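Local coordinates for protein retinol dehydratase (Spodoptera frugiperda, PDB 1FMJ) that probably converts retinol to anhydroretinol by dehydration, using a sulfotransferase-type fold that here holds retinol together with adenosine-3'-5'-diphosphate, at residues L183-P187 with R188-V192; F245-Y248 with E249-L252; T225-F228 with E229-E233. One frame throughout, in Å; residues are numbered along the deposited sequence.

Overall arrangement
The three contacts lie in the sulfotransferase domain and follow the chain in the order 1, 3, 2. Contact 1 is the turn from strand 179-184 into helix 187-200, and contact 2 the turn from strand 243-247 into helix 248-253. These two strands are neighbours in the parallel sheet, so the turns sit side by side, with centres about 11 Å apart, and both touch the bound adenosine-3'-5'-diphosphate. Contact 3, the start of helix 227-235, is centred about 12 Å from the centre of contact 1 and about 17 Å from that of contact 2; it packs on Pro187 of the first and Phe245 of the second without touching the nucleotide. Two adjacent strand ends thus supply nucleotide contacts.

Contact 1: L183-P187 with R188-V192; sequences LARDP and RDVAV. With A3P (adenosine-3'-5'-diphosphate), chain G.
Arg185 lays its aliphatic chain along Val190, whose CG2 lies 3.7 Å from Arg185 CB, and carries its guanidinium past Asp189 to the 3'-phosphate of adenosine-3'-5'-diphosphate. With CG anti to the backbone N (chi1 -176°) and every later torsion also extended, the chain reaches straight from the strand end to the nucleotide. Arg185 NH2 donates to O3P of the nucleotide at 2.8 Å, while Arg185 NH1 bonds O3' at 3.0 Å and only weakly O3P. The phosphate meets the edge of the guanidinium, and CB of Asp189 lies over one face. At the NE side of the guanidinium, also in its plane, a water accepts from Arg185 NE and donates to Asp189 OD2; Asp189 itself is held by the backbone nitrogens of Gly317 and Trp319.

Asp186 is the N-cap of helix 187-200. Its OD1 takes Arg188 N at 2.9 Å on the anti side, and on its syn side accepts Arg188 NE at 3.0 Å. OD2 completes a side-on, two-nitrogen salt bridge by accepting Arg188 NH2 at 2.8 Å, with the carboxylate and guanidinium planes only 22° apart. A bend at chi3 (-61°) brings the Arg188 guanidinium back to the cap. The helix proper starts with Val190 N bonded to Asp186 O at 3.2 Å and Ala191 N to Pro187 O.

A strand-to-helix turn presenting an arginine here, with Ser193 OG also bonding the nucleotide, is consistent with the 3'-phosphate site of sulfotransferases. Asp186, balanced by Arg188, caps the helix, whereas Arg185 is likely to offset the phosphate's negative charge.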
ATOM      1  N   LEU A 183      -7.995  -0.091   4.598  1.00 14.28           N
ATOM      2  CA  LEU A 183      -7.497   0.884   5.554  1.00 15.76           C
ATOM      3  C   LEU A 183      -7.322   2.264   4.941  1.00 16.00           C
ATOM      4  O   LEU A 183      -6.843   2.400   3.808  1.00 16.45           O
ATOM      5  CB  LEU A 183      -6.163   0.418   6.135  1.00 15.81           C
ATOM      6  CG  LEU A 183      -6.207  -0.267   7.508  1.00 16.08           C
ATOM      7  CD1 LEU A 183      -6.699   0.720   8.557  1.00 16.72           C
ATOM      8  CD2 LEU A 183      -7.111  -1.493   7.454  1.00 17.52           C
ATOM      9  N   ALA A 184      -7.734   3.274   5.705  1.00 16.48           N
ATOM     10  CA  ALA A 184      -7.624   4.677   5.319  1.00 16.56           C
ATOM     11  C   ALA A 184      -6.910   5.375   6.469  1.00 16.82           C
ATOM     12  O   ALA A 184      -6.962   4.922   7.611  1.00 17.90           O
ATOM     13  CB  ALA A 184      -8.998   5.296   5.100  1.00 16.95           C
ATOM     14  N   ARG A 185      -6.243   6.475   6.164  1.00 17.14           N
ATOM     15  CA  ARG A 185      -5.491   7.214   7.167  1.00 17.40           C
ATOM     16  C   ARG A 185      -5.448   8.676   6.740  1.00 16.96           C
ATOM     17  O   ARG A 185      -5.500   8.975   5.549  1.00 17.36           O
ATOM     18  CB  ARG A 185      -4.068   6.650   7.233  1.00 16.91           C
ATOM     19  CG  ARG A 185      -3.173   7.248   8.313  1.00 15.43           C
ATOM     20  CD  ARG A 185      -1.751   6.709   8.187  1.00 15.31           C
ATOM     21  NE  ARG A 185      -0.895   7.209   9.261  1.00 14.63           N
ATOM     22  CZ  ARG A 185       0.408   6.973   9.362  1.00 16.26           C
ATOM     23  NH1 ARG A 185       1.039   6.234   8.449  1.00 12.63           N
ATOM     24  NH2 ARG A 185       1.082   7.479  10.390  1.00 15.56           N
ATOM     25  N   ASP A 186      -5.363   9.580   7.711  1.00 17.88           N
ATOM     26  CA  ASP A 186      -5.296  11.014   7.425  1.00 17.89           C
ATOM     27  C   ASP A 186      -4.304  11.170   6.274  1.00 17.87           C
ATOM     28  O   ASP A 186      -3.170  10.717   6.378  1.00 19.57           O
ATOM     29  CB  ASP A 186      -4.780  11.757   8.658  1.00 18.28           C
ATOM     30  CG  ASP A 186      -4.844  13.262   8.514  1.00 19.12           C
ATOM     31  OD1 ASP A 186      -4.413  13.804   7.470  1.00 17.62           O
ATOM     32  OD2 ASP A 186      -5.332  13.903   9.465  1.00 21.39           O
ATOM     33  N   PRO A 187      -4.714  11.823   5.173  1.00 19.21           N
ATOM     34  CA  PRO A 187      -3.885  12.046   3.982  1.00 18.69           C
ATOM     35  C   PRO A 187      -2.546  12.738   4.253  1.00 19.44           C
ATOM     36  O   PRO A 187      -1.545  12.474   3.580  1.00 18.85           O
ATOM     37  CB  PRO A 187      -4.775  12.909   3.083  1.00 19.78           C
ATOM     38  CG  PRO A 187      -6.145  12.709   3.605  1.00 19.28           C
ATOM     39  CD  PRO A 187      -5.976  12.576   5.073  1.00 18.25           C
ATOM     40  N   ARG A 188      -2.534  13.638   5.225  1.00 19.59           N
ATOM     41  CA  ARG A 188      -1.318  14.372   5.538  1.00 19.92           C
ATOM     42  C   ARG A 188      -0.211  13.488   6.107  1.00 19.50           C
ATOM     43  O   ARG A 188       0.954  13.650   5.743  1.00 20.39           O
ATOM     44  CB  ARG A 188      -1.659  15.540   6.459  1.00 19.60           C
ATOM     45  CG  ARG A 188      -2.509  16.578   5.733  1.00 20.18           C
ATOM     46  CD  ARG A 188      -3.225  17.511   6.681  1.00 19.66           C
ATOM     47  NE  ARG A 188      -4.135  16.785   7.549  1.00 20.70           N
ATOM     48  CZ  ARG A 188      -5.004  17.365   8.365  1.00 20.85           C
ATOM     49  NH1 ARG A 188      -5.076  18.686   8.422  1.00 19.11           N
ATOM     50  NH2 ARG A 188      -5.799  16.620   9.121  1.00 21.95           N
ATOM     51  N   ASP A 189      -0.576  12.546   6.972  1.00 19.83           N
ATOM     52  CA  ASP A 189       0.392  11.612   7.549  1.00 19.14           C
ATOM     53  C   ASP A 189       0.785  10.558   6.510  1.00 18.80           C
ATOM     54  O   ASP A 189       1.889  10.015   6.541  1.00 17.21           O
ATOM     55  CB  ASP A 189      -0.195  10.910   8.777  1.00 18.52           C
ATOM     56  CG  ASP A 189      -0.330  11.833   9.961  1.00 21.05           C
ATOM     57  OD1 ASP A 189       0.554  12.702  10.125  1.00 18.68           O
ATOM     58  OD2 ASP A 189      -1.304  11.675  10.740  1.00 20.25           O
ATOM     59  N   VAL A 190      -0.149  10.246   5.618  1.00 18.69           N
ATOM     60  CA  VAL A 190       0.091   9.295   4.544  1.00 17.43           C
ATOM     61  C   VAL A 190       1.165   9.896   3.633  1.00 18.44           C
ATOM     62  O   VAL A 190       2.068   9.200   3.162  1.00 17.32           O
ATOM     63  CB  VAL A 190      -1.206   9.054   3.704  1.00 17.74           C
ATOM     64  CG1 VAL A 190      -0.881   8.279   2.448  1.00 16.85           C
ATOM     65  CG2 VAL A 190      -2.239   8.288   4.528  1.00 15.50           C
ATOM     66  N   ALA A 191       1.054  11.198   3.387  1.00 18.47           N
ATOM     67  CA  ALA A 191       2.007  11.897   2.531  1.00 18.48           C
ATOM     68  C   ALA A 191       3.394  11.836   3.168  1.00 17.34           C
ATOM     69  O   ALA A 191       4.375  11.524   2.498  1.00 17.13           O
ATOM     70  CB  ALA A 191       1.577  13.347   2.335  1.00 18.15           C
ATOM     71  N   VAL A 192       3.469  12.127   4.464  1.00 16.75           N
ATOM     72  CA  VAL A 192       4.748  12.074   5.179  1.00 15.60           C
ATOM     73  C   VAL A 192       5.303  10.647   5.149  1.00 14.93           C
ATOM     74  O   VAL A 192       6.478  10.438   4.864  1.00 14.41           O
ATOM     75  CB  VAL A 192       4.603  12.528   6.654  1.00 13.88           C
ATOM     76  CG1 VAL A 192       5.912  12.266   7.427  1.00 15.74           C
ATOM     77  CG2 VAL A 192       4.292  13.998   6.703  1.00 16.47           C
TER
HETATM   78  P1  A3P G 400       4.624   5.914   9.627  1.00 19.06           P
HETATM   79  O1P A3P G 400       5.462   6.160   8.440  1.00 16.83           O
HETATM   80  O2P A3P G 400       5.434   5.464  10.778  1.00 17.81           O
HETATM   81  O3P A3P G 400       3.874   7.126   9.988  1.00 18.66           O
HETATM   82  P2  A3P G 400       1.592   0.417   5.369  1.00 21.28           P
HETATM   83  O4P A3P G 400       1.782  -0.875   6.048  1.00 20.76           O
HETATM   84  O5P A3P G 400       0.256   0.485   4.739  1.00 21.66           O
HETATM   85  O6P A3P G 400       2.669   0.619   4.358  1.00 21.62           O
HETATM   86  O5' A3P G 400       1.685   1.575   6.439  1.00 19.11           O
HETATM   87  C5' A3P G 400       2.860   1.794   7.203  1.00 18.13           C
HETATM   88  C4' A3P G 400       2.596   2.777   8.347  1.00 18.27           C
HETATM   89  O4' A3P G 400       2.079   2.017   9.476  1.00 18.03           O
HETATM   90  C3' A3P G 400       3.877   3.441   8.857  1.00 19.24           C
HETATM   91  O3' A3P G 400       3.557   4.786   9.282  1.00 17.53           O
HETATM   92  C2' A3P G 400       4.305   2.468   9.936  1.00 19.22           C
HETATM   93  O2' A3P G 400       5.339   2.869  10.830  1.00 20.35           O
HETATM   94  C1' A3P G 400       2.963   2.180  10.591  1.00 19.09           C
HETATM   95  N9  A3P G 400       2.981   0.959  11.408  1.00 18.07           N
HETATM   96  C8  A3P G 400       3.464  -0.303  11.098  1.00 18.71           C
HETATM   97  N7  A3P G 400       3.332  -1.191  12.046  1.00 19.54           N
HETATM   98  C5  A3P G 400       2.717  -0.483  13.069  1.00 19.40           C
HETATM   99  C6  A3P G 400       2.281  -0.839  14.393  1.00 20.30           C
HETATM  100  N6  A3P G 400       2.420  -2.066  14.904  1.00 19.88           N
HETATM  101  N1  A3P G 400       1.682   0.145  15.177  1.00 19.18           N
HETATM  102  C2  A3P G 400       1.519   1.418  14.691  1.00 20.75           C
HETATM  103  N3  A3P G 400       1.892   1.876  13.456  1.00 17.53           N
HETATM  104  C4  A3P G 400       2.488   0.867  12.693  1.00 18.88           C
HETATM  105  O   HOH W   1      -2.210   9.060  10.870  1.00 13.73           O

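Contact 2: F245-Y248 with E249-L252; sequences FLFY and EDYL. With A3P (adenosine-3'-5'-diphosphate), chain G.
Tyr248 OH donates to N3 of the adenine in adenosine-3'-5'-diphosphate at 2.9 Å, a direct bond from this turn to the base. N3 lies near the plane of the phenol ring, at its edge, so the tyrosine meets the base through its hydroxyl end and not through a ring face. CG of Tyr248 stands anti to the backbone N (chi1 170°), a setting that sends the ring out from the strand end to the base. Leu252 comes over one face of that ring, its CD1 3.8 Å from Tyr248 CE2, and its other methyl, CD2, lies 3.9 Å from C2 of the adenine; the leucine thus touches both the base and the tyrosine that binds it.

This is a strand-to-helix turn at the edge of the parallel sheet, where strand 243-247 passes into helix 248-253. Its first bonds are weak by angle: Asp250 N to Phe247 O, 128° at the hydrogen, and Tyr251 N to Tyr248 O, 133°. Asp250 runs alongside Phe247, pointing the same way, with OD2 3.7 Å from Phe247 CB and near the plane of the ring at its edge. A water reinforces the pair, accepting from Phe247 N at 2.8 Å and donating to Asp250 OD2 at 2.6 Å.

Leu246 and Tyr251 cross at about a right angle, Leu246 CD1 lying 3.7 Å from Tyr251 OH and 4.1 Å from Tyr251 CE2. The Tyr251 hydroxyl is hydrogen-bonded to Thr79, while Glu249 OE2 accepts from the backbone N of Asp186 in the neighbouring turn.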
ATOM      1  N   PHE A 245     -14.206  -1.289   6.352  1.00 17.20           N
ATOM      2  CA  PHE A 245     -13.461  -0.040   6.227  1.00 18.53           C
ATOM      3  C   PHE A 245     -12.982   0.356   7.621  1.00 19.24           C
ATOM      4  O   PHE A 245     -13.784   0.457   8.545  1.00 19.19           O
ATOM      5  CB  PHE A 245     -14.378   1.059   5.681  1.00 18.65           C
ATOM      6  CG  PHE A 245     -13.650   2.248   5.114  1.00 18.82           C
ATOM      7  CD1 PHE A 245     -13.486   2.382   3.738  1.00 17.51           C
ATOM      8  CD2 PHE A 245     -13.177   3.259   5.948  1.00 18.99           C
ATOM      9  CE1 PHE A 245     -12.871   3.502   3.194  1.00 16.86           C
ATOM     10  CE2 PHE A 245     -12.556   4.388   5.416  1.00 18.94           C
ATOM     11  CZ  PHE A 245     -12.404   4.513   4.033  1.00 18.75           C
ATOM     12  N   LEU A 246     -11.678   0.576   7.771  1.00 18.91           N
ATOM     13  CA  LEU A 246     -11.122   0.964   9.055  1.00 20.12           C
ATOM     14  C   LEU A 246     -10.203   2.163   8.894  1.00 19.73           C
ATOM     15  O   LEU A 246      -9.716   2.446   7.799  1.00 19.98           O
ATOM     16  CB  LEU A 246     -10.329  -0.194   9.671  1.00 20.54           C
ATOM     17  CG  LEU A 246     -11.051  -1.518   9.921  1.00 21.75           C
ATOM     18  CD1 LEU A 246     -10.067  -2.526  10.485  1.00 20.24           C
ATOM     19  CD2 LEU A 246     -12.223  -1.294  10.892  1.00 22.02           C
ATOM     20  N   PHE A 247      -9.970   2.870   9.993  1.00 19.96           N
ATOM     21  CA  PHE A 247      -9.087   4.026   9.980  1.00 19.80           C
ATOM     22  C   PHE A 247      -7.858   3.724  10.825  1.00 20.67           C
ATOM     23  O   PHE A 247      -7.971   3.245  11.952  1.00 20.94           O
ATOM     24  CB  PHE A 247      -9.789   5.269  10.534  1.00 19.02           C
ATOM     25  CG  PHE A 247     -10.835   5.837   9.616  1.00 19.50           C
ATOM     26  CD1 PHE A 247     -12.179   5.568   9.820  1.00 19.57           C
ATOM     27  CD2 PHE A 247     -10.471   6.646   8.547  1.00 20.29           C
ATOM     28  CE1 PHE A 247     -13.149   6.097   8.974  1.00 20.54           C
ATOM     29  CE2 PHE A 247     -11.433   7.178   7.696  1.00 19.25           C
ATOM     30  CZ  PHE A 247     -12.773   6.904   7.911  1.00 20.44           C
ATOM     31  N   TYR A 248      -6.684   4.013  10.273  1.00 20.82           N
ATOM     32  CA  TYR A 248      -5.425   3.766  10.964  1.00 20.85           C
ATOM     33  C   TYR A 248      -5.409   4.397  12.356  1.00 20.61           C
ATOM     34  O   TYR A 248      -4.854   3.838  13.297  1.00 20.17           O
ATOM     35  CB  TYR A 248      -4.275   4.319  10.130  1.00 20.86           C
ATOM     36  CG  TYR A 248      -2.944   4.335  10.845  1.00 21.98           C
ATOM     37  CD1 TYR A 248      -2.230   3.157  11.072  1.00 21.74           C
ATOM     38  CD2 TYR A 248      -2.403   5.529  11.301  1.00 21.61           C
ATOM     39  CE1 TYR A 248      -1.000   3.180  11.737  1.00 20.98           C
ATOM     40  CE2 TYR A 248      -1.186   5.561  11.961  1.00 20.42           C
ATOM     41  CZ  TYR A 248      -0.490   4.392  12.175  1.00 20.97           C
ATOM     42  OH  TYR A 248       0.726   4.453  12.812  1.00 22.50           O
ATOM     43  N   GLU A 249      -6.016   5.566  12.479  1.00 20.61           N
ATOM     44  CA  GLU A 249      -6.058   6.252  13.757  1.00 22.36           C
ATOM     45  C   GLU A 249      -6.748   5.413  14.840  1.00 23.29           C
ATOM     46  O   GLU A 249      -6.295   5.377  15.988  1.00 22.65           O
ATOM     47  CB  GLU A 249      -6.765   7.603  13.609  1.00 21.63           C
ATOM     48  CG  GLU A 249      -5.981   8.667  12.831  1.00 23.30           C
ATOM     49  CD  GLU A 249      -5.909   8.414  11.332  1.00 23.98           C
ATOM     50  OE1 GLU A 249      -6.781   7.696  10.795  1.00 23.91           O
ATOM     51  OE2 GLU A 249      -4.992   8.958  10.682  1.00 23.16           O
ATOM     52  N   ASP A 250      -7.832   4.732  14.480  1.00 23.98           N
ATOM     53  CA  ASP A 250      -8.542   3.918  15.455  1.00 25.55           C
ATOM     54  C   ASP A 250      -7.693   2.781  16.008  1.00 26.02           C
ATOM     55  O   ASP A 250      -7.917   2.334  17.130  1.00 25.55           O
ATOM     56  CB  ASP A 250      -9.850   3.386  14.862  1.00 26.79           C
ATOM     57  CG  ASP A 250     -10.873   4.495  14.648  1.00 28.95           C
ATOM     58  OD1 ASP A 250     -10.946   5.402  15.506  1.00 28.91           O
ATOM     59  OD2 ASP A 250     -11.609   4.461  13.639  1.00 29.30           O
ATOM     60  N   TYR A 251      -6.717   2.327  15.226  1.00 25.82           N
ATOM     61  CA  TYR A 251      -5.808   1.267  15.659  1.00 26.36           C
ATOM     62  C   TYR A 251      -5.000   1.764  16.859  1.00 26.76           C
ATOM     63  O   TYR A 251      -4.698   1.005  17.779  1.00 26.58           O
ATOM     64  CB  TYR A 251      -4.821   0.910  14.537  1.00 26.46           C
ATOM     65  CG  TYR A 251      -5.277  -0.140  13.538  1.00 26.95           C
ATOM     66  CD1 TYR A 251      -4.595  -0.306  12.332  1.00 25.87           C
ATOM     67  CD2 TYR A 251      -6.355  -0.988  13.807  1.00 26.71           C
ATOM     68  CE1 TYR A 251      -4.967  -1.284  11.417  1.00 26.44           C
ATOM     69  CE2 TYR A 251      -6.738  -1.985  12.887  1.00 27.52           C
ATOM     70  CZ  TYR A 251      -6.036  -2.121  11.696  1.00 26.68           C
ATOM     71  OH  TYR A 251      -6.388  -3.083  10.783  1.00 27.34           O
ATOM     72  N   LEU A 252      -4.640   3.048  16.822  1.00 27.23           N
ATOM     73  CA  LEU A 252      -3.852   3.678  17.875  1.00 27.49           C
ATOM     74  C   LEU A 252      -4.697   4.088  19.078  1.00 29.20           C
ATOM     75  O   LEU A 252      -4.176   4.227  20.189  1.00 29.44           O
ATOM     76  CB  LEU A 252      -3.135   4.918  17.325  1.00 27.34           C
ATOM     77  CG  LEU A 252      -2.339   4.755  16.028  1.00 25.72           C
ATOM     78  CD1 LEU A 252      -1.678   6.082  15.676  1.00 26.88           C
ATOM     79  CD2 LEU A 252      -1.297   3.662  16.195  1.00 24.63           C
TER
HETATM   80  P1  A3P G 400       4.624   5.914   9.627  1.00 19.06           P
HETATM   81  O1P A3P G 400       5.462   6.160   8.440  1.00 16.83           O
HETATM   82  O2P A3P G 400       5.434   5.464  10.778  1.00 17.81           O
HETATM   83  O3P A3P G 400       3.874   7.126   9.988  1.00 18.66           O
HETATM   84  P2  A3P G 400       1.592   0.417   5.369  1.00 21.28           P
HETATM   85  O4P A3P G 400       1.782  -0.875   6.048  1.00 20.76           O
HETATM   86  O5P A3P G 400       0.256   0.485   4.739  1.00 21.66           O
HETATM   87  O6P A3P G 400       2.669   0.619   4.358  1.00 21.62           O
HETATM   88  O5' A3P G 400       1.685   1.575   6.439  1.00 19.11           O
HETATM   89  C5' A3P G 400       2.860   1.794   7.203  1.00 18.13           C
HETATM   90  C4' A3P G 400       2.596   2.777   8.347  1.00 18.27           C
HETATM   91  O4' A3P G 400       2.079   2.017   9.476  1.00 18.03           O
HETATM   92  C3' A3P G 400       3.877   3.441   8.857  1.00 19.24           C
HETATM   93  O3' A3P G 400       3.557   4.786   9.282  1.00 17.53           O
HETATM   94  C2' A3P G 400       4.305   2.468   9.936  1.00 19.22           C
HETATM   95  O2' A3P G 400       5.339   2.869  10.830  1.00 20.35           O
HETATM   96  C1' A3P G 400       2.963   2.180  10.591  1.00 19.09           C
HETATM   97  N9  A3P G 400       2.981   0.959  11.408  1.00 18.07           N
HETATM   98  C8  A3P G 400       3.464  -0.303  11.098  1.00 18.71           C
HETATM   99  N7  A3P G 400       3.332  -1.191  12.046  1.00 19.54           N
HETATM  100  C5  A3P G 400       2.717  -0.483  13.069  1.00 19.40           C
HETATM  101  C6  A3P G 400       2.281  -0.839  14.393  1.00 20.30           C
HETATM  102  N6  A3P G 400       2.420  -2.066  14.904  1.00 19.88           N
HETATM  103  N1  A3P G 400       1.682   0.145  15.177  1.00 19.18           N
HETATM  104  C2  A3P G 400       1.519   1.418  14.691  1.00 20.75           C
HETATM  105  N3  A3P G 400       1.892   1.876  13.456  1.00 17.53           N
HETATM  106  C4  A3P G 400       2.488   0.867  12.693  1.00 18.88           C
HETATM  107  O   HOH W   2     -11.875   2.489  12.012  1.00 28.67           O

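Contact 3: T225-F228 with E229-E233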
ATOM      1  N   THR A 225      -2.614   7.669  -6.820  1.00 16.40           N
ATOM      2  CA  THR A 225      -3.517   8.755  -6.447  1.00 16.31           C
ATOM      3  C   THR A 225      -4.333   8.904  -7.750  1.00 16.72           C
ATOM      4  O   THR A 225      -4.015   8.248  -8.748  1.00 14.36           O
ATOM      5  CB  THR A 225      -2.748  10.077  -6.165  1.00 16.72           C
ATOM      6  OG1 THR A 225      -1.965  10.437  -7.314  1.00 16.05           O
ATOM      7  CG2 THR A 225      -1.833   9.916  -4.947  1.00 18.19           C
ATOM      8  N   PRO A 226      -5.362   9.775  -7.784  1.00 17.75           N
ATOM      9  CA  PRO A 226      -5.906  10.693  -6.775  1.00 17.40           C
ATOM     10  C   PRO A 226      -6.216   9.988  -5.464  1.00 16.71           C
ATOM     11  O   PRO A 226      -6.941   9.004  -5.445  1.00 16.62           O
ATOM     12  CB  PRO A 226      -7.171  11.231  -7.443  1.00 18.23           C
ATOM     13  CG  PRO A 226      -6.844  11.162  -8.908  1.00 18.71           C
ATOM     14  CD  PRO A 226      -6.193   9.810  -9.004  1.00 17.74           C
ATOM     15  N   TYR A 227      -5.673  10.504  -4.371  1.00 16.36           N
ATOM     16  CA  TYR A 227      -5.896   9.910  -3.066  1.00 16.66           C
ATOM     17  C   TYR A 227      -7.374   9.756  -2.681  1.00 16.35           C
ATOM     18  O   TYR A 227      -7.821   8.670  -2.309  1.00 17.30           O
ATOM     19  CB  TYR A 227      -5.191  10.725  -1.985  1.00 16.20           C
ATOM     20  CG  TYR A 227      -5.567  10.265  -0.597  1.00 16.01           C
ATOM     21  CD1 TYR A 227      -4.983   9.133  -0.038  1.00 16.14           C
ATOM     22  CD2 TYR A 227      -6.562  10.922   0.127  1.00 16.62           C
ATOM     23  CE1 TYR A 227      -5.382   8.660   1.208  1.00 16.31           C
ATOM     24  CE2 TYR A 227      -6.972  10.455   1.381  1.00 15.73           C
ATOM     25  CZ  TYR A 227      -6.382   9.327   1.910  1.00 15.19           C
ATOM     26  OH  TYR A 227      -6.806   8.841   3.130  1.00 15.29           O
ATOM     27  N   PHE A 228      -8.140  10.834  -2.761  1.00 15.96           N
ATOM     28  CA  PHE A 228      -9.539  10.734  -2.377  1.00 16.37           C
ATOM     29  C   PHE A 228     -10.419   9.845  -3.247  1.00 16.68           C
ATOM     30  O   PHE A 228     -11.384   9.263  -2.751  1.00 17.62           O
ATOM     31  CB  PHE A 228     -10.146  12.123  -2.243  1.00 14.38           C
ATOM     32  CG  PHE A 228      -9.770  12.806  -0.974  1.00 15.32           C
ATOM     33  CD1 PHE A 228      -8.809  13.811  -0.961  1.00 14.77           C
ATOM     34  CD2 PHE A 228     -10.362  12.422   0.230  1.00 13.67           C
ATOM     35  CE1 PHE A 228      -8.450  14.422   0.231  1.00 16.43           C
ATOM     36  CE2 PHE A 228     -10.002  13.029   1.421  1.00 15.32           C
ATOM     37  CZ  PHE A 228      -9.047  14.031   1.422  1.00 14.45           C
ATOM     38  N   GLU A 229     -10.103   9.729  -4.531  1.00 17.27           N
ATOM     39  CA  GLU A 229     -10.897   8.853  -5.392  1.00 18.21           C
ATOM     40  C   GLU A 229     -10.667   7.412  -4.945  1.00 17.46           C
ATOM     41  O   GLU A 229     -11.574   6.577  -4.986  1.00 17.88           O
ATOM     42  CB  GLU A 229     -10.498   9.016  -6.859  1.00 19.68           C
ATOM     43  CG  GLU A 229     -10.825  10.392  -7.439  1.00 22.97           C
ATOM     44  CD  GLU A 229     -12.223  10.855  -7.068  1.00 24.61           C
ATOM     45  OE1 GLU A 229     -13.166  10.041  -7.196  1.00 24.84           O
ATOM     46  OE2 GLU A 229     -12.381  12.025  -6.650  1.00 25.26           O
ATOM     47  N   HIS A 230      -9.448   7.128  -4.499  1.00 17.39           N
ATOM     48  CA  HIS A 230      -9.087   5.784  -4.034  1.00 17.02           C
ATOM     49  C   HIS A 230      -9.905   5.458  -2.785  1.00 16.95           C
ATOM     50  O   HIS A 230     -10.556   4.412  -2.703  1.00 18.81           O
ATOM     51  CB  HIS A 230      -7.578   5.740  -3.730  1.00 17.19           C
ATOM     52  CG  HIS A 230      -7.020   4.359  -3.557  1.00 14.93           C
ATOM     53  ND1 HIS A 230      -7.464   3.492  -2.583  1.00 12.91           N
ATOM     54  CD2 HIS A 230      -6.012   3.720  -4.199  1.00 14.53           C
ATOM     55  CE1 HIS A 230      -6.750   2.381  -2.626  1.00 13.15           C
ATOM     56  NE2 HIS A 230      -5.862   2.495  -3.598  1.00 13.85           N
ATOM     57  N   VAL A 231      -9.893   6.368  -1.819  1.00 17.71           N
ATOM     58  CA  VAL A 231     -10.643   6.180  -0.578  1.00 16.67           C
ATOM     59  C   VAL A 231     -12.151   6.143  -0.801  1.00 18.03           C
ATOM     60  O   VAL A 231     -12.843   5.284  -0.259  1.00 17.65           O
ATOM     61  CB  VAL A 231     -10.361   7.308   0.424  1.00 16.13           C
ATOM     62  CG1 VAL A 231     -11.210   7.112   1.690  1.00 15.76           C
ATOM     63  CG2 VAL A 231      -8.875   7.340   0.775  1.00 16.05           C
ATOM     64  N   LYS A 232     -12.665   7.089  -1.582  1.00 19.16           N
ATOM     65  CA  LYS A 232     -14.102   7.151  -1.825  1.00 20.86           C
ATOM     66  C   LYS A 232     -14.689   5.868  -2.412  1.00 20.61           C
ATOM     67  O   LYS A 232     -15.786   5.467  -2.048  1.00 21.83           O
ATOM     68  CB  LYS A 232     -14.437   8.354  -2.714  1.00 20.16           C
ATOM     69  CG  LYS A 232     -14.169   9.679  -2.016  1.00 21.06           C
ATOM     70  CD  LYS A 232     -14.750  10.855  -2.764  1.00 22.63           C
ATOM     71  CE  LYS A 232     -14.587  12.121  -1.949  1.00 21.77           C
ATOM     72  NZ  LYS A 232     -15.297  13.252  -2.577  1.00 21.80           N
ATOM     73  N   GLU A 233     -13.954   5.221  -3.307  1.00 21.29           N
ATOM     74  CA  GLU A 233     -14.435   3.983  -3.912  1.00 21.51           C
ATOM     75  C   GLU A 233     -14.677   2.897  -2.878  1.00 21.39           C
ATOM     76  O   GLU A 233     -15.620   2.119  -2.994  1.00 19.32           O
ATOM     77  CB  GLU A 233     -13.439   3.473  -4.946  1.00 22.54           C
ATOM     78  CG  GLU A 233     -13.567   4.124  -6.302  1.00 21.61           C
ATOM     79  CD  GLU A 233     -12.705   3.433  -7.333  1.00 23.07           C
ATOM     80  OE1 GLU A 233     -12.521   2.206  -7.200  1.00 23.29           O
ATOM     81  OE2 GLU A 233     -12.221   4.104  -8.276  1.00 21.71           O
TER
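The chain enters helix 227-235 through a cis peptide bond before Pro226, the N-cap residue, and three successive i to i+4 bonds then set the first turn: His230 N to Pro226 O, Val231 N to Tyr227 O and Lys232 N to Phe228 O, the last at 2.8 Å and 164°. Val231 and Tyr227, one turn apart, make the main side-chain contact. Val231 CG2 stands over one face of the Tyr227 ring, 3.8 Å from its centroid and 28° off the normal, a CH-pi contact. The methyl is displaced toward the hydroxyl end, so its nearest ring atom is Tyr227 CZ at 3.4 Å. Tyr227 has CG anti to the backbone N (chi1 171°), which folds the ring back to lie under the valine.

Pro226 meets Glu229 through aliphatic carbon, Pro226 CB lying 3.7 Å from Glu229 CG. The Lys232 chain runs beside the Phe228 carbonyl, Lys232 CG 2.9 Å from Phe228 O, before its NZ bonds the backbone oxygen of Asn338 in helix 325-338. The His230 ring extends clear of residues 225-228, its ND1 bonded to Tyr182 OH and its NE2 to His164 O.

The Tyr227 hydroxyl is hydrogen-bonded to Tyr346 OH and weakly to Arg185 O, and its ring packs on Pro187. Replacing Tyr227 by an alanine would probably open a gap beneath Val231 CG2 and leave Tyr346 OH without this partner. Tyr227 therefore offers a ring face to its own helix, while its hydroxyl ties the helix start to the C-terminal tail and, weakly, to Arg185 O.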